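Local coordinates for CRISPR-associated endonuclease/helicase Cas3 (Thermus thermophilus HB8, PDB 3SK9), which cuts single-stranded DNA through its metal-dependent N-terminal HD nuclease domain, the part present here, and carries a helicase domain in the full-length CRISPR defence protein, at residues Ala39-Glu44 with Ala65-Leu70; Ala69-His74 with Ser207-Val212. All blocks are in the same frame, centred on the assembly; numbering follows the deposited sequence.

Overall arrangement
Both contacts belong to the helical HD nuclease domain and share helix 60-71, with Ala69 and Leu70 common to the two; there is about 10 Å between contact centres. Interaction 1 is wholly buried and apolar: a single leucine methyl of helix 26-43 meets one alanine methyl and the backbone beside it, and only 78 Å² is covered. Interaction 2 is more central, its centre about 4 Å from the centre of the chain and that of interaction 1 about 11 Å, yet is only partly buried and holds two of the metal-site residues, His74 and Asp210. Its 175 Å² combines a valine–alanine contact with a histidine ring and a carboxylate. The two also touch directly, Val40 CG1 lying 4.2 Å from Phe208 CE2.

Interaction 1. Residues Ala39-Glu44 with Ala65-Leu70; sequences AVLRME and AWAAAL
Leu41 on helix 26-43 and Ala67 on helix 60-71 meet as part of the helix-to-helix packing of the Cas3 HD domain. The evidence for their orientation is simple: both CB atoms point at the opposite helix, and the nearest backbone pair, Leu41 CA and Ala68 CA, is 8.2 Å apart. Leu41 places CG beside its backbone N and opposite its carbonyl carbon (chi1 -71°), and an extended second torsion (chi2 169°) carries the CD1 methyl across to the alanines. The CB of Ala67 meets the CD1 methyl obliquely, methyl against methyl. Ala68 is met differently, since its methyl is directed along the flank of the interface; Ala68 CB lies 5.0 Å from Leu41 CD1, which comes nearer to the backbone of this residue. No hydrogen bond crosses the contact, and all three touching residues are buried. Tyr52 of helix 46-56 packs on both Leu41 and Ala67, while Leu205 of helix 196-213 also touches Leu41, so this leucine is shared among several helices. The measured approaches of Leu41 CD1 are 3.9 Å to Ala67 CB and 4.4 Å to the backbone N of Ala68.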
loop_
_atom_site.group_PDB
_atom_site.type_symbol
_atom_site.label_atom_id
_atom_site.label_comp_id
_atom_site.label_asym_id
_atom_site.label_seq_id
_atom_site.Cartn_x
_atom_site.Cartn_y
_atom_site.Cartn_z
ATOM N N ALA A 39 9.394 -7.055 3.647
ATOM C CA ALA A 39 10.452 -8.025 3.302
ATOM C C ALA A 39 11.524 -7.410 2.421
ATOM O O ALA A 39 12.730 -7.616 2.627
ATOM C CB ALA A 39 9.850 -9.276 2.637
ATOM N N VAL A 40 11.099 -6.673 1.414
ATOM C CA VAL A 40 12.096 -6.045 0.560
ATOM C C VAL A 40 12.875 -4.892 1.288
ATOM O O VAL A 40 14.061 -4.790 1.075
ATOM C CB VAL A 40 11.636 -5.683 -0.895
ATOM C CG1 VAL A 40 10.694 -4.555 -0.935
ATOM C CG2 VAL A 40 12.916 -5.320 -1.709
ATOM N N LEU A 41 12.261 -4.108 2.198
ATOM C CA LEU A 41 13.009 -3.103 2.988
ATOM C C LEU A 41 14.084 -3.779 3.859
ATOM O O LEU A 41 15.170 -3.248 4.040
ATOM C CB LEU A 41 12.084 -2.251 3.887
ATOM C CG LEU A 41 11.199 -1.245 3.101
ATOM C CD1 LEU A 41 10.117 -0.638 4.032
ATOM C CD2 LEU A 41 12.100 -0.147 2.410
ATOM N N ARG A 42 13.774 -4.957 4.411
ATOM C CA ARG A 42 14.751 -5.684 5.214
ATOM C C ARG A 42 15.934 -6.133 4.377
ATOM O O ARG A 42 17.050 -6.266 4.901
ATOM C CB ARG A 42 14.103 -6.883 5.933
ATOM C CG ARG A 42 13.280 -6.460 7.163
ATOM C CD ARG A 42 12.339 -7.584 7.606
ATOM N NE ARG A 42 11.611 -7.261 8.828
ATOM C CZ ARG A 42 10.711 -8.059 9.394
ATOM N NH1 ARG A 42 10.435 -9.255 8.848
ATOM N NH2 ARG A 42 10.108 -7.663 10.513
ATOM N N MET A 43 15.715 -6.348 3.085
ATOM C CA MET A 43 16.801 -6.786 2.198
ATOM C C MET A 43 17.566 -5.619 1.552
ATOM O O MET A 43 18.593 -5.844 0.890
ATOM C CB MET A 43 16.240 -7.625 1.064
ATOM C CG MET A 43 15.810 -9.034 1.428
ATOM S SD MET A 43 14.843 -9.675 0.026
ATOM C CE MET A 43 15.496 -8.814 -1.378
ATOM N N GLU A 44 17.068 -4.384 1.697
ATOM C CA GLU A 44 17.736 -3.230 1.071
ATOM C C GLU A 44 19.087 -2.959 1.763
ATOM O O GLU A 44 19.280 -3.318 2.936
ATOM C CB GLU A 44 16.898 -1.960 1.175
ATOM C CG GLU A 44 15.616 -2.009 0.318
ATOM C CD GLU A 44 15.896 -1.889 -1.189
ATOM O OE1 GLU A 44 16.862 -1.192 -1.564
ATOM O OE2 GLU A 44 15.086 -2.436 -1.980
ATOM N N ALA A 65 8.320 -0.436 9.433
ATOM C CA ALA A 65 6.936 -0.817 9.677
ATOM C C ALA A 65 5.953 0.261 9.208
ATOM O O ALA A 65 4.922 -0.083 8.628
ATOM C CB ALA A 65 6.711 -1.143 11.172
ATOM N N TRP A 66 6.245 1.534 9.512
ATOM C CA TRP A 66 5.473 2.685 9.002
ATOM C C TRP A 66 5.373 2.682 7.461
ATOM O O TRP A 66 4.268 2.788 6.857
ATOM C CB TRP A 66 6.114 3.995 9.501
ATOM C CG TRP A 66 5.761 5.230 8.716
ATOM C CD1 TRP A 66 6.603 5.967 7.888
ATOM C CD2 TRP A 66 4.501 5.915 8.706
ATOM N NE1 TRP A 66 5.923 7.030 7.360
ATOM C CE2 TRP A 66 4.630 7.019 7.829
ATOM C CE3 TRP A 66 3.277 5.693 9.340
ATOM C CZ2 TRP A 66 3.577 7.921 7.600
ATOM C CZ3 TRP A 66 2.224 6.590 9.106
ATOM C CH2 TRP A 66 2.384 7.681 8.221
ATOM N N ALA A 67 6.518 2.522 6.807
ATOM C CA ALA A 67 6.544 2.552 5.349
ATOM C C ALA A 67 5.804 1.350 4.762
ATOM O O ALA A 67 5.074 1.477 3.762
ATOM C CB ALA A 67 8.014 2.598 4.821
ATOM N N ALA A 68 5.984 0.184 5.357
ATOM C CA ALA A 68 5.275 -1.009 4.871
ATOM C C ALA A 68 3.756 -0.864 4.956
ATOM O O ALA A 68 3.036 -1.299 4.072
ATOM C CB ALA A 68 5.737 -2.301 5.680
ATOM N N ALA A 69 3.279 -0.347 6.074
ATOM C CA ALA A 69 1.831 -0.164 6.288
ATOM C C ALA A 69 1.266 0.858 5.285
ATOM O O ALA A 69 0.175 0.671 4.726
ATOM C CB ALA A 69 1.594 0.349 7.692
ATOM N N LEU A 70 2.009 1.928 5.052
ATOM C CA LEU A 70 1.553 2.937 4.095
ATOM C C LEU A 70 1.400 2.291 2.729
ATOM O O LEU A 70 0.439 2.521 2.003
ATOM C CB LEU A 70 2.599 4.054 3.973
ATOM C CG LEU A 70 2.589 5.264 4.882
ATOM C CD1 LEU A 70 3.826 6.144 4.510
ATOM C CD2 LEU A 70 1.245 6.040 4.760
#

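Interaction 2. Residues Ala69-His74 with Ser207-Val212; sequences ALVGLH and SFADWV
Val71 and Ala209 make the apolar half of this contact, His74 and Asp210 the ring-and-carboxylate half. In the first, Val71 CG1 lies 3.8 Å from Ala209 CB, ordinary van der Waals packing between buried side chains directed at each other. Val202, Leu205 and Ala206 of helix 196-213 line the same valine.

A CH-pi contact is one component of the second half. Asp210 CB sits over one face of the His74 imidazole, 3.9 Å from the ring centroid and 22° off the ring normal. Beyond CB, the carboxylate reaches the ND1–CE1 side of the ring: Asp210 CG is 3.3 Å from His74 ND1, and Asp210 OD2 is 3.6 Å from His74 CE1. Ring and carboxylate planes are inclined by 32°, with the carboxylate beside and above that edge and only CB over the face.

A type I turn from Val71 to His74, with His74 N bonded to Val71 O at 3.1 Å, places the histidine backbone. CG anti to its N (chi1 -176°) carries the ring toward Asp210, and ND1 is hydrogen-bonded to a residue adjoining the segment.

Both are assigned to the divalent-metal binding site, with His29 and Asp75. Asp210 OD1 accepts a hydrogen bond from His29 NE2 and lies close to Asp75 OD2, so the site around this contact draws together helix 26-43, the end of segment 69-74 and helix 196-213, a histidine-and-aspartate set characteristic of HD-domain nucleases and suited to a transition metal ion.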
loop_
_atom_site.group_PDB
_atom_site.type_symbol
_atom_site.label_atom_id
_atom_site.label_comp_id
_atom_site.label_asym_id
_atom_site.label_seq_id
_atom_site.Cartn_x
_atom_site.Cartn_y
_atom_site.Cartn_z
ATOM N N ALA A 69 3.279 -0.347 6.074
ATOM C CA ALA A 69 1.831 -0.164 6.288
ATOM C C ALA A 69 1.266 0.858 5.285
ATOM O O ALA A 69 0.175 0.671 4.726
ATOM C CB ALA A 69 1.594 0.349 7.692
ATOM N N LEU A 70 2.009 1.928 5.052
ATOM C CA LEU A 70 1.553 2.937 4.095
ATOM C C LEU A 70 1.400 2.291 2.729
ATOM O O LEU A 70 0.439 2.521 2.003
ATOM C CB LEU A 70 2.599 4.054 3.973
ATOM C CG LEU A 70 2.589 5.264 4.882
ATOM C CD1 LEU A 70 3.826 6.144 4.510
ATOM C CD2 LEU A 70 1.245 6.040 4.760
ATOM N N VAL A 71 2.431 1.554 2.326
ATOM C CA VAL A 71 2.449 0.925 0.998
ATOM C C VAL A 71 1.290 -0.090 0.885
ATOM O O VAL A 71 0.729 -0.327 -0.212
ATOM C CB VAL A 71 3.809 0.236 0.825
ATOM C CG1 VAL A 71 3.762 -0.837 -0.222
ATOM C CG2 VAL A 71 4.899 1.361 0.522
ATOM N N GLY A 72 0.949 -0.696 2.004
ATOM C CA GLY A 72 -0.207 -1.599 1.989
ATOM C C GLY A 72 -1.512 -0.917 1.558
ATOM O O GLY A 72 -2.495 -1.601 1.229
ATOM N N LEU A 73 -1.558 0.409 1.592
ATOM C CA LEU A 73 -2.823 1.113 1.305
ATOM C C LEU A 73 -2.927 1.481 -0.164
ATOM O O LEU A 73 -3.885 2.156 -0.547
ATOM C CB LEU A 73 -2.946 2.382 2.139
ATOM C CG LEU A 73 -2.739 2.157 3.652
ATOM C CD1 LEU A 73 -2.617 3.496 4.301
ATOM C CD2 LEU A 73 -3.879 1.349 4.224
ATOM N N HIS A 74 -1.967 1.057 -0.989
ATOM C CA HIS A 74 -1.970 1.400 -2.436
ATOM C C HIS A 74 -3.330 1.152 -3.099
ATOM O O HIS A 74 -3.752 1.939 -3.934
ATOM C CB HIS A 74 -0.864 0.559 -3.129
ATOM C CG HIS A 74 -0.628 0.830 -4.594
ATOM N ND1 HIS A 74 -1.268 0.121 -5.591
ATOM C CD2 HIS A 74 0.240 1.662 -5.224
ATOM C CE1 HIS A 74 -0.800 0.496 -6.770
ATOM N NE2 HIS A 74 0.106 1.443 -6.579
ATOM N N SER A 207 4.865 0.861 -5.840
ATOM C CA SER A 207 4.766 0.350 -7.199
ATOM C C SER A 207 5.302 -1.110 -7.333
ATOM O O SER A 207 4.638 -2.036 -7.870
ATOM C CB SER A 207 5.499 1.273 -8.154
ATOM O OG SER A 207 5.601 0.679 -9.409
ATOM N N PHE A 208 6.485 -1.322 -6.816
ATOM C CA PHE A 208 7.053 -2.673 -6.799
ATOM C C PHE A 208 6.262 -3.654 -5.917
ATOM O O PHE A 208 5.951 -4.777 -6.332
ATOM C CB PHE A 208 8.507 -2.616 -6.332
ATOM C CG PHE A 208 9.166 -3.968 -6.220
ATOM C CD1 PHE A 208 9.575 -4.655 -7.367
ATOM C CD2 PHE A 208 9.414 -4.540 -4.966
ATOM C CE1 PHE A 208 10.220 -5.909 -7.275
ATOM C CE2 PHE A 208 10.056 -5.825 -4.863
ATOM C CZ PHE A 208 10.463 -6.477 -6.028
ATOM N N ALA A 209 5.949 -3.270 -4.690
ATOM C CA ALA A 209 5.290 -4.256 -3.789
ATOM C C ALA A 209 3.908 -4.635 -4.275
ATOM O O ALA A 209 3.493 -5.799 -4.151
ATOM C CB ALA A 209 5.222 -3.699 -2.322
ATOM N N ASP A 210 3.164 -3.673 -4.797
ATOM C CA ASP A 210 1.798 -3.972 -5.313
ATOM C C ASP A 210 1.906 -4.944 -6.503
ATOM O O ASP A 210 1.114 -5.895 -6.614
ATOM C CB ASP A 210 1.072 -2.696 -5.777
ATOM C CG ASP A 210 -0.331 -3.000 -6.358
ATOM O OD1 ASP A 210 -1.237 -3.317 -5.571
ATOM O OD2 ASP A 210 -0.503 -2.948 -7.595
ATOM N N TRP A 211 2.891 -4.711 -7.355
ATOM C CA TRP A 211 3.143 -5.616 -8.499
ATOM C C TRP A 211 3.414 -7.050 -8.023
ATOM O O TRP A 211 2.764 -8.005 -8.495
ATOM C CB TRP A 211 4.306 -5.100 -9.322
ATOM C CG TRP A 211 4.682 -6.022 -10.447
ATOM C CD1 TRP A 211 3.964 -6.236 -11.589
ATOM C CD2 TRP A 211 5.859 -6.780 -10.557
ATOM N NE1 TRP A 211 4.619 -7.113 -12.393
ATOM C CE2 TRP A 211 5.800 -7.456 -11.800
ATOM C CE3 TRP A 211 6.996 -6.942 -9.738
ATOM C CZ2 TRP A 211 6.811 -8.292 -12.241
ATOM C CZ3 TRP A 211 7.995 -7.784 -10.161
ATOM C CH2 TRP A 211 7.898 -8.468 -11.406
ATOM N N VAL A 212 4.368 -7.213 -7.105
ATOM C CA VAL A 212 4.710 -8.575 -6.601
ATOM C C VAL A 212 3.419 -9.211 -6.032
ATOM O O VAL A 212 3.046 -10.333 -6.402
ATOM C CB VAL A 212 5.756 -8.523 -5.487
ATOM C CG1 VAL A 212 5.993 -9.928 -4.868
ATOM C CG2 VAL A 212 7.058 -8.019 -6.024
#